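Cytochrome P450 (Novosphingobium aromaticivorans, PDB 3OFT) is a haem-containing cytochrome P450, CYP101C1, that holds its iron protoporphyrin IX inside a largely helical fold. Local coordinates at residues Ile16-Tyr26 against Val377-Gly385. Residues are numbered along the deposited sequence; the frame is centred on the assembly and turned at random.
With HX2 ((2R,5R)-hexane-2,5-diol), chain E.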
loop_
_atom_site.group_PDB
_atom_site.type_symbol
_atom_site.label_atom_id
_atom_site.label_comp_id
_atom_site.label_asym_id
_atom_site.label_seq_id
_atom_site.Cartn_x
_atom_site.Cartn_y
_atom_site.Cartn_z
ATOM N N ILE A 16 7.304 15.018 5.214
ATOM C CA ILE A 16 6.443 13.887 4.822
ATOM C C ILE A 16 6.520 12.643 5.723
ATOM O O ILE A 16 5.562 11.834 5.785
ATOM C CB ILE A 16 6.662 13.533 3.333
ATOM C CG1 ILE A 16 8.107 13.044 3.133
ATOM C CG2 ILE A 16 6.247 14.758 2.490
ATOM C CD1 ILE A 16 8.640 13.087 1.691
ATOM N N PHE A 17 7.621 12.508 6.456
ATOM C CA PHE A 17 7.788 11.422 7.408
ATOM C C PHE A 17 7.088 11.664 8.745
ATOM O O PHE A 17 6.810 10.711 9.460
ATOM C CB PHE A 17 9.280 11.056 7.595
ATOM C CG PHE A 17 9.935 10.581 6.325
ATOM C CD1 PHE A 17 9.651 9.322 5.809
ATOM C CD2 PHE A 17 10.815 11.409 5.621
ATOM C CE1 PHE A 17 10.252 8.871 4.628
ATOM C CE2 PHE A 17 11.415 10.970 4.427
ATOM C CZ PHE A 17 11.141 9.702 3.932
ATOM N N ASN A 18 6.839 12.924 9.104
ATOM C CA ASN A 18 6.064 13.220 10.308
ATOM C C ASN A 18 5.209 14.471 10.144
ATOM O O ASN A 18 5.526 15.529 10.689
ATOM C CB ASN A 18 6.870 13.188 11.637
ATOM C CG ASN A 18 8.362 13.393 11.462
ATOM O OD1 ASN A 18 9.094 12.499 11.023
ATOM N ND2 ASN A 18 8.838 14.568 11.857
ATOM N N PRO A 19 4.128 14.366 9.353
ATOM C CA PRO A 19 3.260 15.532 9.204
ATOM C C PRO A 19 2.703 15.982 10.574
ATOM O O PRO A 19 2.422 15.145 11.443
ATOM C CB PRO A 19 2.158 15.027 8.273
ATOM C CG PRO A 19 2.806 13.889 7.498
ATOM C CD PRO A 19 3.703 13.234 8.507
ATOM N N PRO A 20 2.614 17.299 10.806
ATOM C CA PRO A 20 2.109 17.772 12.113
ATOM C C PRO A 20 0.711 17.210 12.444
ATOM O O PRO A 20 -0.189 17.282 11.617
ATOM C CB PRO A 20 2.072 19.291 11.916
ATOM C CG PRO A 20 3.308 19.518 10.990
ATOM C CD PRO A 20 3.118 18.411 9.978
ATOM N N GLY A 21 0.546 16.626 13.626
ATOM C CA GLY A 21 -0.744 16.019 13.991
ATOM C C GLY A 21 -0.981 14.624 13.406
ATOM O O GLY A 21 -2.036 14.029 13.651
ATOM N N VAL A 22 -0.016 14.078 12.655
ATOM C CA VAL A 22 -0.195 12.742 12.045
ATOM C C VAL A 22 -0.460 11.636 13.062
ATOM O O VAL A 22 -1.165 10.683 12.762
ATOM C CB VAL A 22 0.990 12.328 11.137
ATOM C CG1 VAL A 22 2.216 11.921 11.950
ATOM C CG2 VAL A 22 0.582 11.157 10.190
ATOM N N GLU A 23 0.132 11.736 14.255
ATOM C CA GLU A 23 -0.069 10.699 15.250
ATOM C C GLU A 23 -1.504 10.599 15.749
ATOM O O GLU A 23 -1.920 9.522 16.153
ATOM C CB GLU A 23 0.942 10.822 16.399
ATOM C CG GLU A 23 2.367 10.636 15.856
ATOM C CD GLU A 23 3.451 11.020 16.829
ATOM O OE1 GLU A 23 3.191 11.059 18.059
ATOM O OE2 GLU A 23 4.580 11.281 16.352
ATOM N N GLN A 24 -2.247 11.701 15.709
ATOM C CA GLN A 24 -3.672 11.671 16.040
ATOM C C GLN A 24 -4.546 11.249 14.846
ATOM O O GLN A 24 -5.475 10.479 15.034
ATOM C CB GLN A 24 -4.188 13.010 16.624
ATOM C CG GLN A 24 -3.151 13.903 17.403
ATOM C CD GLN A 24 -2.152 13.141 18.269
ATOM O OE1 GLN A 24 -2.467 12.107 18.863
ATOM N NE2 GLN A 24 -0.939 13.656 18.341
ATOM N N ASP A 25 -4.264 11.766 13.647
ATOM C CA ASP A 25 -5.131 11.595 12.462
ATOM C C ASP A 25 -4.251 11.844 11.220
ATOM O O ASP A 25 -3.830 12.975 10.978
ATOM C CB ASP A 25 -6.270 12.624 12.518
ATOM C CG ASP A 25 -7.367 12.420 11.445
ATOM O OD1 ASP A 25 -7.163 11.747 10.414
ATOM O OD2 ASP A 25 -8.460 13.020 11.631
ATOM N N TYR A 26 -3.922 10.771 10.505
ATOM C CA TYR A 26 -3.082 10.835 9.280
ATOM C C TYR A 26 -3.745 11.681 8.214
ATOM O O TYR A 26 -3.079 12.508 7.597
ATOM C CB TYR A 26 -2.729 9.413 8.748
ATOM C CG TYR A 26 -2.185 9.384 7.323
ATOM C CD1 TYR A 26 -0.802 9.354 7.076
ATOM C CD2 TYR A 26 -3.065 9.407 6.222
ATOM C CE1 TYR A 26 -0.305 9.388 5.771
ATOM C CE2 TYR A 26 -2.576 9.420 4.910
ATOM C CZ TYR A 26 -1.204 9.389 4.691
ATOM O OH TYR A 26 -0.750 9.433 3.387
ATOM N N VAL A 377 -5.993 5.457 19.956
ATOM C CA VAL A 377 -5.643 5.108 18.591
ATOM C C VAL A 377 -4.521 6.064 18.156
ATOM O O VAL A 377 -4.682 7.294 18.261
ATOM C CB VAL A 377 -6.846 5.321 17.643
ATOM C CG1 VAL A 377 -6.409 5.178 16.140
ATOM C CG2 VAL A 377 -7.986 4.346 17.991
ATOM N N THR A 378 -3.393 5.512 17.702
ATOM C CA THR A 378 -2.287 6.351 17.210
ATOM C C THR A 378 -1.958 5.925 15.782
ATOM O O THR A 378 -2.210 4.783 15.402
ATOM C CB THR A 378 -1.002 6.246 18.112
ATOM O OG1 THR A 378 -0.643 4.869 18.289
ATOM C CG2 THR A 378 -1.286 6.777 19.492
ATOM N N MET A 379 -1.393 6.844 15.006
ATOM C CA MET A 379 -1.085 6.605 13.603
ATOM C C MET A 379 0.332 7.088 13.334
ATOM O O MET A 379 0.888 7.808 14.160
ATOM C CB MET A 379 -2.066 7.389 12.716
ATOM C CG MET A 379 -3.514 6.979 12.906
ATOM S SD MET A 379 -4.557 7.560 11.573
ATOM C CE MET A 379 -6.236 7.250 12.155
ATOM N N LYS A 380 0.896 6.730 12.180
ATOM C CA LYS A 380 2.154 7.291 11.708
ATOM C C LYS A 380 2.050 7.714 10.239
ATOM O O LYS A 380 1.087 7.343 9.519
ATOM C CB LYS A 380 3.300 6.284 11.888
ATOM C CG LYS A 380 3.128 5.015 11.030
ATOM C CD LYS A 380 4.392 4.196 11.045
ATOM C CE LYS A 380 4.103 2.740 10.776
ATOM N NZ LYS A 380 4.260 2.437 9.355
ATOM N N GLY A 381 3.040 8.495 9.790
ATOM C CA GLY A 381 3.063 8.999 8.413
ATOM C C GLY A 381 4.084 8.220 7.612
ATOM O O GLY A 381 4.128 7.008 7.710
ATOM N N GLY A 382 4.926 8.885 6.831
ATOM C CA GLY A 382 5.824 8.142 5.887
ATOM C C GLY A 382 5.119 7.796 4.576
ATOM O O GLY A 382 3.996 8.252 4.334
ATOM N N ASN A 383 5.746 6.948 3.747
ATOM C CA ASN A 383 5.202 6.642 2.438
ATOM C C ASN A 383 3.953 5.783 2.513
ATOM O O ASN A 383 3.132 5.872 1.633
ATOM C CB ASN A 383 6.245 5.943 1.565
ATOM C CG ASN A 383 7.543 6.757 1.470
ATOM O OD1 ASN A 383 7.518 7.998 1.415
ATOM N ND2 ASN A 383 8.687 6.055 1.538
ATOM N N VAL A 384 3.809 4.967 3.559
ATOM C CA VAL A 384 2.565 4.187 3.742
ATOM C C VAL A 384 2.080 4.470 5.164
ATOM O O VAL A 384 2.566 3.862 6.123
ATOM C CB VAL A 384 2.803 2.662 3.573
ATOM C CG1 VAL A 384 1.485 1.879 3.801
ATOM C CG2 VAL A 384 3.386 2.335 2.189
ATOM N N GLY A 385 1.169 5.427 5.296
ATOM C CA GLY A 385 0.595 5.812 6.582
ATOM C C GLY A 385 -0.244 4.693 7.160
ATOM O O GLY A 385 -0.803 3.871 6.422
HETATM C C1 HX2 E . 7.964 3.516 -1.823
HETATM O O1 HX2 E . 6.572 5.516 -1.591
HETATM C C2 HX2 E . 6.588 4.080 -1.437
HETATM O O2 HX2 E . 4.163 -0.139 -2.293
HETATM C C3 HX2 E . 5.419 3.410 -2.165
HETATM C C4 HX2 E . 5.409 1.881 -1.999
HETATM C C5 HX2 E . 4.038 1.276 -2.328
HETATM C C6 HX2 E . 3.587 1.699 -3.741
HETATM O O HOH W 1 3.070 10.693 5.511
HETATM O O HOH W 2 5.052 9.673 11.462
HETATM O O HOH W 3 -6.611 8.996 16.812
HETATM O O HOH W 4 -3.970 9.547 19.448
HETATM O O HOH W 5 1.578 8.517 2.803
#
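Met379 N donates to Glu23 O at 3.0 Å, with the donor tilted 31° from the carbonyl plane; in return, the CA-H of Glu23 points at Met379 O. Further along, a second backbone hydrogen bond takes Gly382 N to a lone pair of Ile16 O at 3.2 Å, within the plane of that carbonyl. Waters extend both links: one donates to Ile16 O and Gly382 O, a second joins Phe17 O to Gly381 N, and a third spans Gln24 O and Val377 O.

The Met379 side chain, extended beyond CG, brings its sulfur to the start of helix 26-31. Its SD accepts a weak but nearly straight bond from Tyr26 N (3.4 Å, 167° at the hydrogen) and also packs on Tyr26 CB at 3.8 Å. Because Tyr26 CG lies anti to the backbone N (chi1 165°), the ring reaches between Gly381 and Gly385, with Gly381 CA at its edge and CE1 3.8 Å from Gly385 CA. Val22, closing a type II turn that begins at Pro19, lays CG2 3.6 Å from Gly381 N. Gly381 packs its CA against Val22 CG2 and, more loosely, Pro19 CD. CB of Asn383 lies 3.2 Å from O1 of (2R,5R)-hexane-2,5-diol, while its OD1 is hydrogen-bonded to Tyr305 OH.

The contact thus fastens the loop between strand 11-12 and helix 26-31 onto strand 378-380 and the loop after it, which contributes Asn383 to the diol pocket. That strand pairs antiparallel with 386-394, Met379 also touches Leu248 of helix 221-252, and Val22 and Pro19 pack against Ala29 of helix 26-31.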